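Local coordinates for protein rifin (Plasmodium falciparum, PDB 7JZI) that is a variant surface antigen of the malaria parasite, probably displayed on infected red blood cells, where rifins are thought to engage host immune receptors, at residues Lys100-Asp103 against Ala104-Val108. Sequence-based numbering, arbitrary orientation.
Sequences KQKD and AITNV. With PT (platinum (II) ion), chain E.
Thr106 turns its hydroxyl back over the preceding turn of the helix, where OG1 lies 2.8 Å from Lys102 O and 2.7 Å from Asp103 O. With chi1 at 43°, OG1 sits between its own backbone N and carbonyl carbon; from there its single proton can serve either carbonyl. Lys102 O also accepts the backbone N of Thr106 at 2.9 Å. The Asp103 side chain runs alongside that of Thr106 and points the same way, whereas the Lys102 chain, bent at chi2 and chi4, slants across Thr106; the position of its NZ, modelled too close to the Thr106 methyl, is doubtful.

One residue earlier, Gln101 and Ile105 lie side by side on the buried face. CG of Gln101 approaches the CD1 methyl of Ile105 at 3.9 Å, and CG1 of Ile105 packs against the backbone O of Gln101. These residues form the first turns of helix 101-127, the long C-terminal helix of this helical rifin fragment. Lys100 is the N-cap residue: its carbonyl O opens the i to i+4 ladder by accepting Ala104 N at 3.1 Å, and Gln101 O continues it to Ile105 N with an N-H...O angle of 163°. Asp103 O receives Asn107 N.

Gln101 reaches helix 56-70 at Asp64, Met67 and Asn68, while Ala104 rests on Leu88 of helix 84-88; an aromatic side chain of another protein chain also packs on Gln101. The Lys100 side chain leads away from the helix, its NZ binding a platinum ion at 2.3 Å in a site that also includes Met98; CE is modelled implausibly close to the ion, so the fine geometry there is doubtful.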
ATOM      1  N   LYS B 100       2.593   8.580  -3.042  1.00 97.85           N
ATOM      2  CA  LYS B 100       1.423   7.740  -3.244  1.00113.07           C
ATOM      3  C   LYS B 100       1.829   6.307  -3.558  1.00103.79           C
ATOM      4  O   LYS B 100       2.777   6.060  -4.310  1.00102.69           O
ATOM      5  CB  LYS B 100       0.555   8.285  -4.382  1.00124.02           C
ATOM      6  CG  LYS B 100       0.014   9.696  -4.168  1.00116.28           C
ATOM      7  CD  LYS B 100      -1.054   9.682  -3.076  1.00115.22           C
ATOM      8  CE  LYS B 100      -1.137  10.988  -2.300  1.00131.39           C
ATOM      9  NZ  LYS B 100      -2.187  10.886  -1.247  1.00147.30           N
ATOM     10  N   GLN B 101       1.137   5.348  -2.955  1.00 98.96           N
ATOM     11  CA  GLN B 101       1.515   3.930  -3.152  1.00 94.56           C
ATOM     12  C   GLN B 101       1.380   3.582  -4.631  1.00 92.93           C
ATOM     13  O   GLN B 101       2.326   3.016  -5.185  1.00 96.80           O
ATOM     14  CB  GLN B 101       0.657   3.044  -2.254  1.00102.09           C
ATOM     15  CG  GLN B 101       0.942   1.558  -2.368  1.00 86.27           C
ATOM     16  CD  GLN B 101       0.101   0.824  -1.357  1.00 94.17           C
ATOM     17  OE1 GLN B 101      -0.514  -0.194  -1.653  1.00107.27           O
ATOM     18  NE2 GLN B 101       0.040   1.365  -0.155  1.00 89.93           N
ATOM     19  N   LYS B 102       0.247   3.917  -5.243  1.00 96.54           N
ATOM     20  CA  LYS B 102       0.052   3.525  -6.632  1.00 99.08           C
ATOM     21  C   LYS B 102       1.168   4.065  -7.511  1.00104.93           C
ATOM     22  O   LYS B 102       1.613   3.382  -8.440  1.00101.04           O
ATOM     23  CB  LYS B 102      -1.322   4.006  -7.111  1.00103.62           C
ATOM     24  CG  LYS B 102      -1.647   3.836  -8.596  1.00112.18           C
ATOM     25  CD  LYS B 102      -1.325   5.079  -9.409  1.00123.58           C
ATOM     26  CE  LYS B 102      -1.821   4.933 -10.836  1.00133.15           C
ATOM     27  NZ  LYS B 102      -0.825   4.273 -11.716  1.00146.73           N
ATOM     28  N   ASP B 103       1.666   5.264  -7.207  1.00115.05           N
ATOM     29  CA  ASP B 103       2.759   5.811  -8.000  1.00113.80           C
ATOM     30  C   ASP B 103       4.036   5.008  -7.795  1.00109.74           C
ATOM     31  O   ASP B 103       4.752   4.723  -8.761  1.00115.39           O
ATOM     32  CB  ASP B 103       2.977   7.283  -7.657  1.00119.10           C
ATOM     33  CG  ASP B 103       2.009   8.196  -8.385  1.00116.22           C
ATOM     34  OD1 ASP B 103       1.468   7.782  -9.435  1.00106.92           O
ATOM     35  OD2 ASP B 103       1.786   9.325  -7.903  1.00134.09           O
ATOM     36  N   ALA B 104       4.314   4.597  -6.555  1.00107.91           N
ATOM     37  CA  ALA B 104       5.497   3.782  -6.294  1.00103.24           C
ATOM     38  C   ALA B 104       5.392   2.423  -6.972  1.00100.40           C
ATOM     39  O   ALA B 104       6.377   1.920  -7.530  1.00109.56           O
ATOM     40  CB  ALA B 104       5.695   3.616  -4.788  1.00100.68           C
ATOM     41  N   ILE B 105       4.200   1.823  -6.957  1.00 95.02           N
ATOM     42  CA  ILE B 105       4.016   0.538  -7.620  1.00106.81           C
ATOM     43  C   ILE B 105       4.228   0.686  -9.120  1.00113.14           C
ATOM     44  O   ILE B 105       4.894  -0.140  -9.759  1.00122.88           O
ATOM     45  CB  ILE B 105       2.623  -0.027  -7.285  1.00104.02           C
ATOM     46  CG1 ILE B 105       2.479  -0.210  -5.774  1.00104.52           C
ATOM     47  CG2 ILE B 105       2.393  -1.349  -7.979  1.00104.32           C
ATOM     48  CD1 ILE B 105       1.231  -0.945  -5.367  1.00 97.02           C
ATOM     49  N   THR B 106       3.692   1.758  -9.703  1.00114.51           N
ATOM     50  CA  THR B 106       3.875   1.984 -11.132  1.00118.17           C
ATOM     51  C   THR B 106       5.336   2.259 -11.480  1.00127.00           C
ATOM     52  O   THR B 106       5.792   1.882 -12.558  1.00132.00           O
ATOM     53  CB  THR B 106       2.963   3.112 -11.623  1.00123.37           C
ATOM     54  OG1 THR B 106       2.972   4.198 -10.690  1.00122.85           O
ATOM     55  CG2 THR B 106       1.529   2.604 -11.815  1.00109.73           C
ATOM     56  N   ASN B 107       6.091   2.919 -10.595  1.00127.25           N
ATOM     57  CA  ASN B 107       7.511   3.121 -10.895  1.00125.98           C
ATOM     58  C   ASN B 107       8.299   1.817 -10.799  1.00120.89           C
ATOM     59  O   ASN B 107       9.177   1.551 -11.636  1.00133.66           O
ATOM     60  CB  ASN B 107       8.131   4.156  -9.951  1.00133.13           C
ATOM     61  CG  ASN B 107       7.515   5.543 -10.087  1.00137.98           C
ATOM     62  OD1 ASN B 107       6.953   6.077  -9.132  1.00143.64           O
ATOM     63  ND2 ASN B 107       7.645   6.140 -11.264  1.00133.07           N
ATOM     64  N   VAL B 108       7.951   0.957  -9.833  1.00122.52           N
ATOM     65  CA  VAL B 108       8.543  -0.382  -9.779  1.00123.33           C
ATOM     66  C   VAL B 108       8.296  -1.125 -11.087  1.00133.00           C
ATOM     67  O   VAL B 108       9.230  -1.619 -11.736  1.00131.67           O
ATOM     68  CB  VAL B 108       8.005  -1.172  -8.571  1.00107.96           C
ATOM     69  CG1 VAL B 108       8.113  -2.663  -8.819  1.00114.88           C
ATOM     70  CG2 VAL B 108       8.759  -0.796  -7.320  1.00 88.78           C
TER
HETATM   71 PT    PT E 401      -1.305  12.940  -0.838  1.00280.50          PT